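Local coordinates for purine-binding protein BAB2_0673 (Brucella melitensis biovar Abortus, PDB 3S99) that binds adenine and probably other purines such as guanine, and may serve an ABC-type transport system that takes up these bases, at residues E55-K60 with Y258-A263; L66-E71 with S190-G195; A203-G208 with I222-D227; A236-K241 with K286-T291; S326-A331 with Q338-M343. One frame throughout, in Å; residues are numbered along the deposited sequence.

Contact 1 (E55-K60 with Y258-A263); sequences EALGDK and YYIDRA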
# COMPACT_ATOMS: atom_id res chain seq x y z
N GLU A 55 -12.36 19.51 -3.50
CA GLU A 55 -11.74 20.79 -3.75
C GLU A 55 -11.63 21.09 -5.24
O GLU A 55 -11.89 22.21 -5.65
CB GLU A 55 -10.36 20.87 -3.08
CG GLU A 55 -9.62 22.19 -3.29
CD GLU A 55 -10.36 23.38 -2.72
OE1 GLU A 55 -11.00 23.22 -1.64
OE2 GLU A 55 -10.31 24.48 -3.34
N ALA A 56 -11.28 20.10 -6.06
CA ALA A 56 -11.14 20.30 -7.51
C ALA A 56 -12.49 20.34 -8.24
O ALA A 56 -12.67 21.11 -9.17
CB ALA A 56 -10.24 19.22 -8.12
N LEU A 57 -13.45 19.50 -7.83
CA LEU A 57 -14.73 19.41 -8.54
C LEU A 57 -15.93 19.58 -7.62
O LEU A 57 -17.00 19.02 -7.88
CB LEU A 57 -14.84 18.09 -9.30
CG LEU A 57 -13.68 17.80 -10.26
CD1 LEU A 57 -13.74 16.35 -10.70
CD2 LEU A 57 -13.76 18.75 -11.46
N GLY A 58 -15.77 20.36 -6.56
CA GLY A 58 -16.82 20.57 -5.57
C GLY A 58 -18.14 21.07 -6.10
O GLY A 58 -19.20 20.67 -5.61
N ASP A 59 -18.11 21.97 -7.08
CA ASP A 59 -19.32 22.50 -7.67
C ASP A 59 -20.10 21.45 -8.47
O ASP A 59 -21.31 21.58 -8.63
CB ASP A 59 -19.02 23.71 -8.56
N LYS A 60 -19.42 20.44 -8.98
CA LYS A 60 -20.06 19.45 -9.85
C LYS A 60 -20.16 18.04 -9.19
O LYS A 60 -20.87 17.18 -9.68
CB LYS A 60 -19.32 19.42 -11.19
N TYR A 258 -5.99 10.52 -9.58
CA TYR A 258 -6.73 9.42 -10.18
C TYR A 258 -8.23 9.59 -9.93
O TYR A 258 -9.06 9.49 -10.86
CB TYR A 258 -6.23 8.06 -9.64
CG TYR A 258 -6.97 6.89 -10.27
CD1 TYR A 258 -6.71 6.53 -11.59
CD2 TYR A 258 -7.94 6.20 -9.58
CE1 TYR A 258 -7.40 5.51 -12.22
CE2 TYR A 258 -8.65 5.14 -10.21
CZ TYR A 258 -8.38 4.82 -11.53
OH TYR A 258 -9.02 3.80 -12.19
N TYR A 259 -8.60 9.89 -8.70
CA TYR A 259 -10.02 10.08 -8.35
C TYR A 259 -10.63 11.24 -9.13
O TYR A 259 -11.74 11.17 -9.61
CB TYR A 259 -10.17 10.30 -6.84
CG TYR A 259 -9.89 9.06 -5.99
CD1 TYR A 259 -9.65 7.81 -6.58
CD2 TYR A 259 -9.89 9.13 -4.61
CE1 TYR A 259 -9.41 6.69 -5.82
CE2 TYR A 259 -9.66 7.98 -3.82
CZ TYR A 259 -9.43 6.78 -4.44
OH TYR A 259 -9.20 5.66 -3.70
N ILE A 260 -9.88 12.32 -9.26
CA ILE A 260 -10.37 13.47 -10.03
C ILE A 260 -10.56 13.06 -11.50
O ILE A 260 -11.60 13.33 -12.08
CB ILE A 260 -9.41 14.66 -9.87
CG1 ILE A 260 -9.53 15.22 -8.44
CG2 ILE A 260 -9.72 15.77 -10.93
CD1 ILE A 260 -8.34 16.03 -7.97
N ASP A 261 -9.57 12.38 -12.10
CA ASP A 261 -9.65 11.99 -13.52
C ASP A 261 -10.90 11.12 -13.80
O ASP A 261 -11.65 11.39 -14.72
CB ASP A 261 -8.38 11.27 -13.96
CG ASP A 261 -8.45 10.77 -15.41
OD1 ASP A 261 -8.51 11.62 -16.31
OD2 ASP A 261 -8.49 9.54 -15.63
N ARG A 262 -11.13 10.13 -12.96
CA ARG A 262 -12.27 9.23 -13.11
C ARG A 262 -13.60 9.90 -12.88
O ARG A 262 -14.56 9.59 -13.58
CB ARG A 262 -12.11 8.01 -12.18
CG ARG A 262 -10.81 7.26 -12.38
CD ARG A 262 -10.54 6.86 -13.84
NE ARG A 262 -11.35 5.69 -14.26
CZ ARG A 262 -11.60 5.36 -15.51
NH1 ARG A 262 -11.15 6.11 -16.49
NH2 ARG A 262 -12.29 4.26 -15.78
N ALA A 263 -13.68 10.84 -11.93
CA ALA A 263 -14.91 11.62 -11.72
C ALA A 263 -15.20 12.50 -12.93
O ALA A 263 -16.35 12.58 -13.40
CB ALA A 263 -14.83 12.46 -10.44

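Contact 2 (L66-E71 with S190-G195); sequences LENVAE and SWFDPG. With ADE (adenine), chain T.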
# COMPACT_ATOMS: atom_id res chain seq x y z
N LEU A 66 -18.72 5.52 3.83
CA LEU A 66 -18.96 4.63 4.97
C LEU A 66 -17.62 4.09 5.36
O LEU A 66 -16.79 3.85 4.50
CB LEU A 66 -19.91 3.50 4.59
CG LEU A 66 -21.38 3.89 4.38
CD1 LEU A 66 -22.21 2.68 3.94
CD2 LEU A 66 -22.00 4.52 5.62
N GLU A 67 -17.40 3.92 6.67
CA GLU A 67 -16.10 3.51 7.16
C GLU A 67 -16.20 2.21 7.98
O GLU A 67 -17.29 1.80 8.37
CB GLU A 67 -15.45 4.64 7.96
CG GLU A 67 -16.26 5.12 9.13
CD GLU A 67 -15.60 6.27 9.90
OE1 GLU A 67 -14.99 6.00 10.95
OE2 GLU A 67 -15.72 7.43 9.48
N ASN A 68 -15.06 1.60 8.24
CA ASN A 68 -15.00 0.34 9.02
C ASN A 68 -15.96 -0.71 8.44
O ASN A 68 -16.63 -1.41 9.18
CB ASN A 68 -15.28 0.60 10.51
CG ASN A 68 -14.13 1.36 11.20
OD1 ASN A 68 -12.99 0.95 11.10
ND2 ASN A 68 -14.44 2.45 11.90
N VAL A 69 -16.05 -0.77 7.12
CA VAL A 69 -16.91 -1.73 6.43
C VAL A 69 -16.12 -3.04 6.26
O VAL A 69 -15.12 -3.07 5.53
CB VAL A 69 -17.35 -1.18 5.06
CG1 VAL A 69 -18.17 -2.21 4.28
CG2 VAL A 69 -18.13 0.10 5.21
N ALA A 70 -16.55 -4.11 6.93
CA ALA A 70 -15.89 -5.42 6.84
C ALA A 70 -16.07 -6.05 5.46
O ALA A 70 -17.02 -5.74 4.77
CB ALA A 70 -16.42 -6.34 7.90
N GLU A 71 -15.15 -6.96 5.08
CA GLU A 71 -15.31 -7.77 3.86
C GLU A 71 -16.54 -8.68 3.97
O GLU A 71 -17.01 -8.97 5.07
CB GLU A 71 -14.11 -8.68 3.61
CG GLU A 71 -12.75 -8.06 3.82
CD GLU A 71 -11.61 -9.07 3.72
OE1 GLU A 71 -11.85 -10.30 3.85
OE2 GLU A 71 -10.47 -8.63 3.51
N SER A 190 -5.30 -8.67 10.00
CA SER A 190 -6.24 -7.78 9.37
C SER A 190 -5.50 -6.53 8.98
O SER A 190 -4.32 -6.37 9.31
CB SER A 190 -7.48 -7.49 10.26
OG SER A 190 -7.17 -6.87 11.48
N TRP A 191 -6.17 -5.66 8.22
CA TRP A 191 -5.52 -4.47 7.74
C TRP A 191 -5.43 -3.41 8.82
O TRP A 191 -4.44 -2.71 8.91
CB TRP A 191 -6.25 -3.88 6.53
CG TRP A 191 -6.28 -4.79 5.31
CD1 TRP A 191 -7.38 -5.49 4.84
CD2 TRP A 191 -5.22 -5.05 4.38
NE1 TRP A 191 -7.04 -6.18 3.71
CE2 TRP A 191 -5.73 -5.93 3.39
CE3 TRP A 191 -3.86 -4.66 4.29
CZ2 TRP A 191 -4.95 -6.41 2.33
CZ3 TRP A 191 -3.09 -5.12 3.22
CH2 TRP A 191 -3.63 -5.99 2.27
N PHE A 192 -6.50 -3.28 9.60
CA PHE A 192 -6.62 -2.23 10.58
C PHE A 192 -7.01 -2.84 11.91
O PHE A 192 -8.08 -3.42 12.02
CB PHE A 192 -7.67 -1.20 10.14
CG PHE A 192 -7.98 -0.19 11.19
CD1 PHE A 192 -7.06 0.80 11.49
CD2 PHE A 192 -9.18 -0.23 11.90
CE1 PHE A 192 -7.31 1.76 12.46
CE2 PHE A 192 -9.43 0.71 12.89
CZ PHE A 192 -8.49 1.72 13.17
N ASP A 193 -6.12 -2.76 12.90
CA ASP A 193 -6.40 -3.27 14.23
C ASP A 193 -5.36 -2.63 15.14
O ASP A 193 -4.32 -3.24 15.45
CB ASP A 193 -6.30 -4.79 14.24
CG ASP A 193 -6.66 -5.42 15.60
OD1 ASP A 193 -6.73 -4.71 16.63
OD2 ASP A 193 -6.86 -6.65 15.62
N PRO A 194 -5.59 -1.36 15.51
CA PRO A 194 -4.54 -0.62 16.21
C PRO A 194 -4.00 -1.33 17.46
O PRO A 194 -2.83 -1.21 17.75
CB PRO A 194 -5.21 0.72 16.56
CG PRO A 194 -6.27 0.88 15.50
CD PRO A 194 -6.75 -0.50 15.17
N GLY A 195 -4.83 -2.08 18.16
CA GLY A 195 -4.39 -2.81 19.38
C GLY A 195 -3.31 -3.83 19.05
O GLY A 195 -2.21 -3.82 19.64
N9 ADE T . -6.27 -3.36 0.33
C8 ADE T . -5.08 -3.45 -0.36
N7 ADE T . -4.04 -2.98 0.27
C5 ADE T . -4.64 -2.55 1.46
C6 ADE T . -4.06 -1.96 2.55
N6 ADE T . -2.75 -1.72 2.48
N1 ADE T . -4.88 -1.63 3.61
C2 ADE T . -6.19 -1.92 3.53
N3 ADE T . -6.85 -2.49 2.53
C4 ADE T . -5.99 -2.78 1.53
O HOH W 1 -9.80 -5.95 2.45

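Contact 3 (A203-G208 with I222-D227); sequences ALIDQG and IQVAHD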
# COMPACT_ATOMS: atom_id res chain seq x y z
N ALA A 203 6.33 -6.21 20.75
CA ALA A 203 6.97 -7.52 20.73
C ALA A 203 8.22 -7.50 19.83
O ALA A 203 9.23 -8.08 20.19
CB ALA A 203 6.00 -8.58 20.26
N LEU A 204 8.16 -6.84 18.68
CA LEU A 204 9.34 -6.82 17.78
C LEU A 204 10.50 -6.02 18.37
O LEU A 204 11.64 -6.43 18.29
CB LEU A 204 8.97 -6.31 16.39
CG LEU A 204 8.04 -7.23 15.62
CD1 LEU A 204 7.42 -6.48 14.41
CD2 LEU A 204 8.81 -8.48 15.19
N ILE A 205 10.20 -4.86 18.96
CA ILE A 205 11.22 -4.04 19.62
C ILE A 205 11.78 -4.76 20.85
O ILE A 205 12.98 -4.71 21.08
CB ILE A 205 10.68 -2.63 20.00
CG1 ILE A 205 10.31 -1.84 18.72
CG2 ILE A 205 11.70 -1.84 20.77
CD1 ILE A 205 9.16 -0.86 18.92
N ASP A 206 10.93 -5.45 21.60
CA ASP A 206 11.41 -6.23 22.77
C ASP A 206 12.33 -7.35 22.31
O ASP A 206 13.22 -7.72 23.04
CB ASP A 206 10.27 -6.82 23.60
CG ASP A 206 9.44 -5.76 24.32
OD1 ASP A 206 9.86 -4.58 24.41
OD2 ASP A 206 8.36 -6.12 24.82
N GLN A 207 12.09 -7.88 21.11
CA GLN A 207 12.93 -8.95 20.55
C GLN A 207 14.21 -8.42 19.87
O GLN A 207 14.96 -9.21 19.29
CB GLN A 207 12.14 -9.79 19.55
CG GLN A 207 11.01 -10.65 20.15
CD GLN A 207 10.08 -11.18 19.09
OE1 GLN A 207 10.52 -11.64 18.04
NE2 GLN A 207 8.77 -11.12 19.34
N GLY A 208 14.44 -7.10 19.89
CA GLY A 208 15.74 -6.52 19.50
C GLY A 208 15.86 -5.90 18.12
O GLY A 208 16.97 -5.56 17.71
N ILE A 222 4.04 3.01 14.65
CA ILE A 222 5.04 4.07 14.55
C ILE A 222 5.13 4.93 15.79
O ILE A 222 6.21 5.41 16.11
CB ILE A 222 4.86 4.98 13.29
CG1 ILE A 222 6.22 5.59 12.90
CG2 ILE A 222 3.78 6.04 13.50
CD1 ILE A 222 6.25 6.34 11.59
N GLN A 223 4.02 5.11 16.50
CA GLN A 223 4.05 5.82 17.78
C GLN A 223 4.74 4.96 18.82
O GLN A 223 5.49 5.48 19.64
CB GLN A 223 2.64 6.19 18.27
CG GLN A 223 1.95 7.29 17.43
CD GLN A 223 0.57 7.68 17.95
OE1 GLN A 223 -0.46 7.26 17.41
NE2 GLN A 223 0.55 8.47 19.01
N VAL A 224 4.50 3.64 18.81
CA VAL A 224 5.22 2.76 19.74
C VAL A 224 6.72 2.87 19.48
O VAL A 224 7.52 3.07 20.41
CB VAL A 224 4.81 1.29 19.60
CG1 VAL A 224 5.81 0.41 20.34
CG2 VAL A 224 3.34 1.05 20.11
N ALA A 225 7.10 2.74 18.20
CA ALA A 225 8.50 2.87 17.82
C ALA A 225 9.05 4.22 18.29
O ALA A 225 10.12 4.29 18.87
CB ALA A 225 8.68 2.68 16.31
N HIS A 226 8.30 5.29 18.06
CA HIS A 226 8.77 6.61 18.45
C HIS A 226 8.94 6.67 19.97
O HIS A 226 9.98 7.10 20.45
CB HIS A 226 7.82 7.73 18.01
CG HIS A 226 8.26 9.09 18.46
ND1 HIS A 226 7.62 9.79 19.46
CD2 HIS A 226 9.31 9.86 18.07
CE1 HIS A 226 8.23 10.94 19.65
NE2 HIS A 226 9.27 11.00 18.83
N ASP A 227 7.92 6.22 20.69
CA ASP A 227 7.99 6.08 22.17
C ASP A 227 9.24 5.33 22.64
O ASP A 227 9.80 5.68 23.67
CB ASP A 227 6.73 5.37 22.73
CG ASP A 227 5.48 6.26 22.73
OD1 ASP A 227 5.63 7.50 22.56
OD2 ASP A 227 4.35 5.71 22.91

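Contact 4 (A236-K241 with K286-T291); sequences ASDMIK and KMAPFT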
# COMPACT_ATOMS: atom_id res chain seq x y z
N ALA A 236 1.34 4.42 3.70
CA ALA A 236 0.21 4.98 2.98
C ALA A 236 0.26 6.50 3.02
O ALA A 236 0.07 7.17 1.99
CB ALA A 236 -1.15 4.48 3.59
N SER A 237 0.43 7.01 4.24
CA SER A 237 0.51 8.44 4.51
C SER A 237 1.86 8.80 5.05
O SER A 237 2.53 7.96 5.66
CB SER A 237 -0.51 8.82 5.59
OG SER A 237 -0.73 10.23 5.55
N ASP A 238 2.25 10.07 4.89
CA ASP A 238 3.42 10.59 5.60
C ASP A 238 3.04 10.72 7.07
O ASP A 238 2.24 11.57 7.40
CB ASP A 238 3.90 11.93 5.00
CG ASP A 238 5.17 12.46 5.67
OD1 ASP A 238 5.62 11.84 6.68
OD2 ASP A 238 5.70 13.50 5.20
N MET A 239 3.62 9.87 7.92
CA MET A 239 3.28 9.81 9.35
C MET A 239 4.27 10.55 10.24
O MET A 239 4.34 10.28 11.45
CB MET A 239 3.19 8.36 9.83
CG MET A 239 2.11 7.55 9.14
SD MET A 239 2.11 5.82 9.70
CE MET A 239 0.48 5.34 9.11
N ILE A 240 5.00 11.49 9.65
CA ILE A 240 6.04 12.23 10.36
C ILE A 240 5.52 12.88 11.66
O ILE A 240 6.23 12.83 12.68
CB ILE A 240 6.70 13.31 9.44
CG1 ILE A 240 7.96 13.93 10.09
CG2 ILE A 240 5.69 14.41 9.07
CD1 ILE A 240 9.17 13.03 10.17
N LYS A 241 4.31 13.45 11.64
CA LYS A 241 3.78 14.16 12.82
C LYS A 241 3.67 13.24 14.03
O LYS A 241 3.77 13.71 15.16
CB LYS A 241 2.42 14.82 12.54
N LYS A 286 4.66 7.58 -4.28
CA LYS A 286 5.78 8.50 -4.07
C LYS A 286 6.38 8.25 -2.68
O LYS A 286 5.67 7.81 -1.78
CB LYS A 286 5.28 9.97 -4.15
N MET A 287 7.66 8.59 -2.49
CA MET A 287 8.23 8.57 -1.14
C MET A 287 7.95 9.88 -0.41
O MET A 287 8.01 10.94 -1.01
CB MET A 287 9.74 8.34 -1.19
CG MET A 287 10.15 7.00 -1.82
SD MET A 287 9.32 5.58 -1.16
CE MET A 287 10.06 5.58 0.48
N ALA A 288 7.69 9.80 0.89
CA ALA A 288 7.68 10.97 1.76
C ALA A 288 9.08 11.57 1.83
O ALA A 288 10.03 10.94 1.40
CB ALA A 288 7.20 10.59 3.13
N PRO A 289 9.22 12.82 2.36
CA PRO A 289 10.59 13.29 2.50
C PRO A 289 11.44 12.33 3.32
O PRO A 289 10.93 11.60 4.16
CB PRO A 289 10.43 14.64 3.20
CG PRO A 289 9.09 15.15 2.72
CD PRO A 289 8.24 13.88 2.63
N PHE A 290 12.74 12.35 3.04
CA PHE A 290 13.73 11.53 3.70
C PHE A 290 14.30 12.28 4.90
O PHE A 290 15.01 13.27 4.74
CB PHE A 290 14.84 11.17 2.69
CG PHE A 290 14.32 10.47 1.46
CD1 PHE A 290 13.67 9.26 1.57
CD2 PHE A 290 14.48 11.03 0.19
CE1 PHE A 290 13.18 8.60 0.46
CE2 PHE A 290 14.02 10.37 -0.93
CZ PHE A 290 13.38 9.15 -0.81
N THR A 291 13.97 11.81 6.10
CA THR A 291 14.26 12.53 7.31
C THR A 291 15.03 11.65 8.29
O THR A 291 15.03 10.43 8.17
CB THR A 291 12.96 12.99 8.03
OG1 THR A 291 12.06 11.89 8.17
CG2 THR A 291 12.25 14.16 7.28

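Contact 5 (S326-A331 with Q338-M343); sequences SEWLKA and QTLLGM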
# COMPACT_ATOMS: atom_id res chain seq x y z
N SER A 326 15.48 -22.71 -4.51
CA SER A 326 15.33 -22.76 -5.98
C SER A 326 15.51 -21.37 -6.61
O SER A 326 15.21 -20.36 -5.97
CB SER A 326 13.97 -23.35 -6.36
OG SER A 326 12.93 -22.69 -5.67
N GLU A 327 16.01 -21.32 -7.84
CA GLU A 327 16.13 -20.04 -8.56
C GLU A 327 14.72 -19.52 -8.91
O GLU A 327 13.81 -20.31 -9.21
CB GLU A 327 17.00 -20.20 -9.82
CG GLU A 327 17.48 -18.87 -10.46
CD GLU A 327 18.02 -19.05 -11.90
OE1 GLU A 327 17.27 -19.60 -12.74
OE2 GLU A 327 19.18 -18.64 -12.20
N TRP A 328 14.53 -18.21 -8.83
CA TRP A 328 13.30 -17.62 -9.34
C TRP A 328 13.62 -16.90 -10.63
O TRP A 328 13.10 -17.27 -11.67
CB TRP A 328 12.62 -16.69 -8.33
CG TRP A 328 11.50 -15.90 -8.91
CD1 TRP A 328 10.71 -16.25 -9.97
CD2 TRP A 328 11.03 -14.61 -8.47
NE1 TRP A 328 9.79 -15.26 -10.22
CE2 TRP A 328 9.97 -14.24 -9.32
CE3 TRP A 328 11.41 -13.73 -7.45
CZ2 TRP A 328 9.28 -13.04 -9.18
CZ3 TRP A 328 10.75 -12.54 -7.31
CH2 TRP A 328 9.68 -12.20 -8.17
N LEU A 329 14.50 -15.92 -10.57
CA LEU A 329 14.80 -15.11 -11.74
C LEU A 329 16.27 -15.17 -12.07
O LEU A 329 17.13 -15.07 -11.18
CB LEU A 329 14.39 -13.64 -11.51
CG LEU A 329 12.89 -13.41 -11.29
CD1 LEU A 329 12.63 -12.00 -10.74
CD2 LEU A 329 12.11 -13.67 -12.58
N LYS A 330 16.55 -15.29 -13.38
CA LYS A 330 17.92 -15.35 -13.89
C LYS A 330 18.52 -13.96 -13.84
O LYS A 330 17.79 -12.98 -13.83
CB LYS A 330 17.94 -15.88 -15.34
N ALA A 331 19.84 -13.87 -13.83
CA ALA A 331 20.56 -12.61 -13.95
C ALA A 331 19.91 -11.69 -14.98
O ALA A 331 19.72 -12.08 -16.14
CB ALA A 331 22.04 -12.85 -14.32
N GLN A 338 2.10 -10.87 -13.85
CA GLN A 338 1.21 -11.96 -13.46
C GLN A 338 1.80 -12.80 -12.29
O GLN A 338 1.05 -13.25 -11.42
CB GLN A 338 0.89 -12.87 -14.64
CG GLN A 338 -0.17 -13.89 -14.38
CD GLN A 338 -0.44 -14.74 -15.61
OE1 GLN A 338 -1.42 -14.51 -16.31
NE2 GLN A 338 0.45 -15.68 -15.89
N THR A 339 3.11 -13.00 -12.27
CA THR A 339 3.74 -13.72 -11.16
C THR A 339 3.60 -12.93 -9.85
O THR A 339 3.25 -13.49 -8.80
CB THR A 339 5.20 -14.01 -11.44
OG1 THR A 339 5.29 -14.75 -12.66
CG2 THR A 339 5.87 -14.84 -10.30
N LEU A 340 3.84 -11.62 -9.92
CA LEU A 340 3.72 -10.78 -8.73
C LEU A 340 2.30 -10.82 -8.16
O LEU A 340 2.11 -10.84 -6.93
CB LEU A 340 4.14 -9.33 -9.03
CG LEU A 340 5.54 -9.10 -9.62
CD1 LEU A 340 5.94 -7.62 -9.55
CD2 LEU A 340 6.59 -10.02 -8.95
N LEU A 341 1.31 -10.86 -9.04
CA LEU A 341 -0.09 -10.66 -8.63
C LEU A 341 -0.60 -11.88 -7.89
O LEU A 341 -1.58 -11.80 -7.13
CB LEU A 341 -0.97 -10.35 -9.85
CG LEU A 341 -0.95 -8.91 -10.37
CD1 LEU A 341 -1.93 -8.76 -11.52
CD2 LEU A 341 -1.31 -7.92 -9.26
N GLY A 342 0.04 -13.01 -8.12
CA GLY A 342 -0.27 -14.22 -7.37
C GLY A 342 0.82 -14.61 -6.39
O GLY A 342 0.79 -15.72 -5.89
N MET A 343 1.76 -13.70 -6.10
CA MET A 343 2.97 -14.05 -5.32
C MET A 343 2.65 -14.70 -3.97
O MET A 343 1.99 -14.10 -3.12
CB MET A 343 3.87 -12.82 -5.10
CG MET A 343 5.32 -13.14 -4.69
SD MET A 343 6.26 -11.61 -4.64
CE MET A 343 7.71 -12.07 -5.57

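Contact 1 (E55-K60 with Y258-A263)
A56 and L57, toward the end of helix 42-57, meet I260 and A263 on one side of helix 256-268, almost wholly through methyl groups. The closest touch is methyl to methyl, A56 CB lying 3.7 Å from I260 CD1. L57 sends a single branch across: its CD1 sits 4.0 Å from A263 CB and 4.1 Å from I260 CG2, and is 4.0 Å from the backbone I260 O. CD1 thus wedges into the notch between two residues about one helical turn apart.

Both isoleucine branches are engaged. With chi1 at -70°, CG1 lies beside the backbone N and carries CD1 to A56, while CG2 stands anti to that N and faces L57. The nearest CA pair, A56 CA and I260 CA, is 7.3 Å apart. One turn earlier in helix 42-57, L53 continues the apolar seam by touching both I260 and A263.

Away from the contact, R262 forms a salt bridge with E114 and a cation-pi contact with W271. The Y259 hydroxyl is hydrogen-bonded to H46 of helix 42-57 as well as to Y128, so polar bonds further along also tie the two helices. Between segments 55-60 and 258-263 there is no hydrogen bond or charge pair; burial of aliphatic surface and dispersion carry the contact.

Contact 2 (L66-E71 with S190-G195)
W191 and F192 take different first torsions to meet E71 and N68: at W191 a chi1 of -63° lays CG beside the backbone N, while at F192 a chi1 of 172° puts CG anti to it. The indole thereby covers adenine with one face, W191 CE3 approaching ADE C6 to 3.2 Å, and its NE1 edge is left directed at E71. The carboxylate comes near the plane of the indole, but W191 NE1 and E71 OE2 are 4.2 Å apart and a water joins them. That water donates to E71 OE2 at 3.0 Å and accepts from W191 NE1, also at 3.0 Å though weakly. A pocket tryptophan is thus linked to a second-shell acid. Beyond the pocket, N68 OD1 lies 4.0 Å from F192 CE2, the amide inclined by 33° to the phenyl ring.

This is a thin bridge across the cleft of a type I periplasmic binding protein fold, beside W191, which binds adenine. Segment 66-71 leaves strand 61-66 and leads to helix 73-84, tied to Y33 and G35 by backbone bonds; segment 190-195 enters helix 194-206, with D193 as its N-cap and W191 bonded through its backbone to D217.

Contact 3 (A203-G208 with I222-D227)
I205 overlaps V224 and A225 with the far end of its side chain, bringing helix 194-206 against helix 220-227. The two helices flank strand 211-214 in the chain, so the contact belongs to the consecutive alpha/beta units of the second lobe of a type I periplasmic binding protein. Helix 220-227 is itself the link of a beta-alpha-beta crossover between the neighbouring parallel strands 211-214 and 231-236.

One methyl of I205 does all the touching. Its CD1 lies equally near V224 CG1 and, on the adjacent residue, A225 CA, at 3.9 Å from each, which leaves A225 CB a little farther off. The isoleucine chi2 of 149° is a twist of some 30° from full extension. V224 answers with the branch that stands anti to its own N, chi1 167°, and the two side chains meet at a slant.

Each partner has further apolar neighbours. V224 also rests on A198, A201 and K202 of helix 194-206, I205 on I230, and A225 on A232 of strand 231-236; L204 turns to strand 182-187 instead, against K184 and I186. The joint is therefore buried and aliphatic, with no polar bond between the two segments. Just past I205 the first helix is terminated by a Schellman motif at G208, whose phi is 101°; there G208 N donates to the carbonyl of the contact residue itself, I205 O, at 3.0 Å.

Contact 4 (A236-K241 with K286-T291)
D238 and A288 bring the two backbones closest, 5.7 Å between D238 CA and A288 CA, and the chains then diverge to 8.8 Å between I240 CA and T291 CA. D238 crosses the gap with the flat of its carboxylate group next to a methyl: D238 CG is 3.8 Å from A288 CB. Its OD2 continues to the following proline, 3.6 Å from P289 CD, the two side chains crossing at about a right angle. Two residues on, I240 CD1 meets the threonine oxygen rather than its methyl, 3.7 Å from T291 OG1.

The aspartate is held by bonds that do not cross this contact. With CG anti to the backbone N, chi1 -177°, OD1 swings back over its own turn and accepts from I240 N at 3.1 Å with an N-H...O angle of 148°. The donor approaches 39° out of the carboxylate plane, and the bond defines an Asx turn. Q247 serves both segments: its side-chain NE2 donates to D238 OD1, its OE1 accepts from M239 N, and its backbone O is bonded to T291 OG1.

That residue begins strand 247-253, which runs between strands 231-236 and 285-287 in the mixed sheet of the second lobe. The contact bridges the start of this middle strand, segment 236-241 following strand 231-236 and segment 286-291 continuing strand 285-287.

Contact 5 (S326-A331 with Q338-M343)
A classic beta bulge in the small antiparallel pair of strands 320-321 and 327-329, where W328 and L329 both face I320, delivers the W328 indole to the end of helix 337-341. Three side chains receive it. At the edge, nearly in the indole plane, L340 CD2 approaches W328 CH2 to 3.9 Å, the two side chains crossing at about a right angle. T339 turns its methyl to the pyrrole side, T339 CG2 being 3.9 Å from W328 NE1. The thioether end of M343 comes in obliquely to the ring; the separation of M343 CE from W328 CH2, 3.3 Å, is unusually short and its exact value is doubtful.

The torsions explain the reach. W328 has CG anti to its N, chi1 170°, with the indole pointing toward helix 337-341, while M343 runs straight from its backbone and bends at chi3, -131°, to bring the terminal methyl round to the six-membered ring. L329 CG covers one face of the indole from within the bulge, and F345 meets it edge-to-face. Behind the helix residues, L340 touches W277 of strand 275-278 and M343 rests on helix 161-175.

Methyls from leucine, threonine and methionine thus gather at the indole. The contact therefore rests on hydrophobic burial and dispersion, with no hydrogen bond between the two segments.

From the N terminus, contact 1 opens first; its long loop runs out through the second lobe and closes at 258-263, back in the first, enclosing contacts 2 and 3 whole. Contact 2 joins the first-lobe loop after strand 61-66 to the second lobe across the adenine cleft, and helix 194-206, which it enters, goes on to form contact 3. Contact 4 opens at 236-241 before contact 1 has closed, so the two cross; it joins the loop after strand 231-236 to the end of strand 285-287, and touches contact 3 where I222 CD1 packs 4.1 Å from M239 CB. Contact 5 follows in series as a short C-terminal loop.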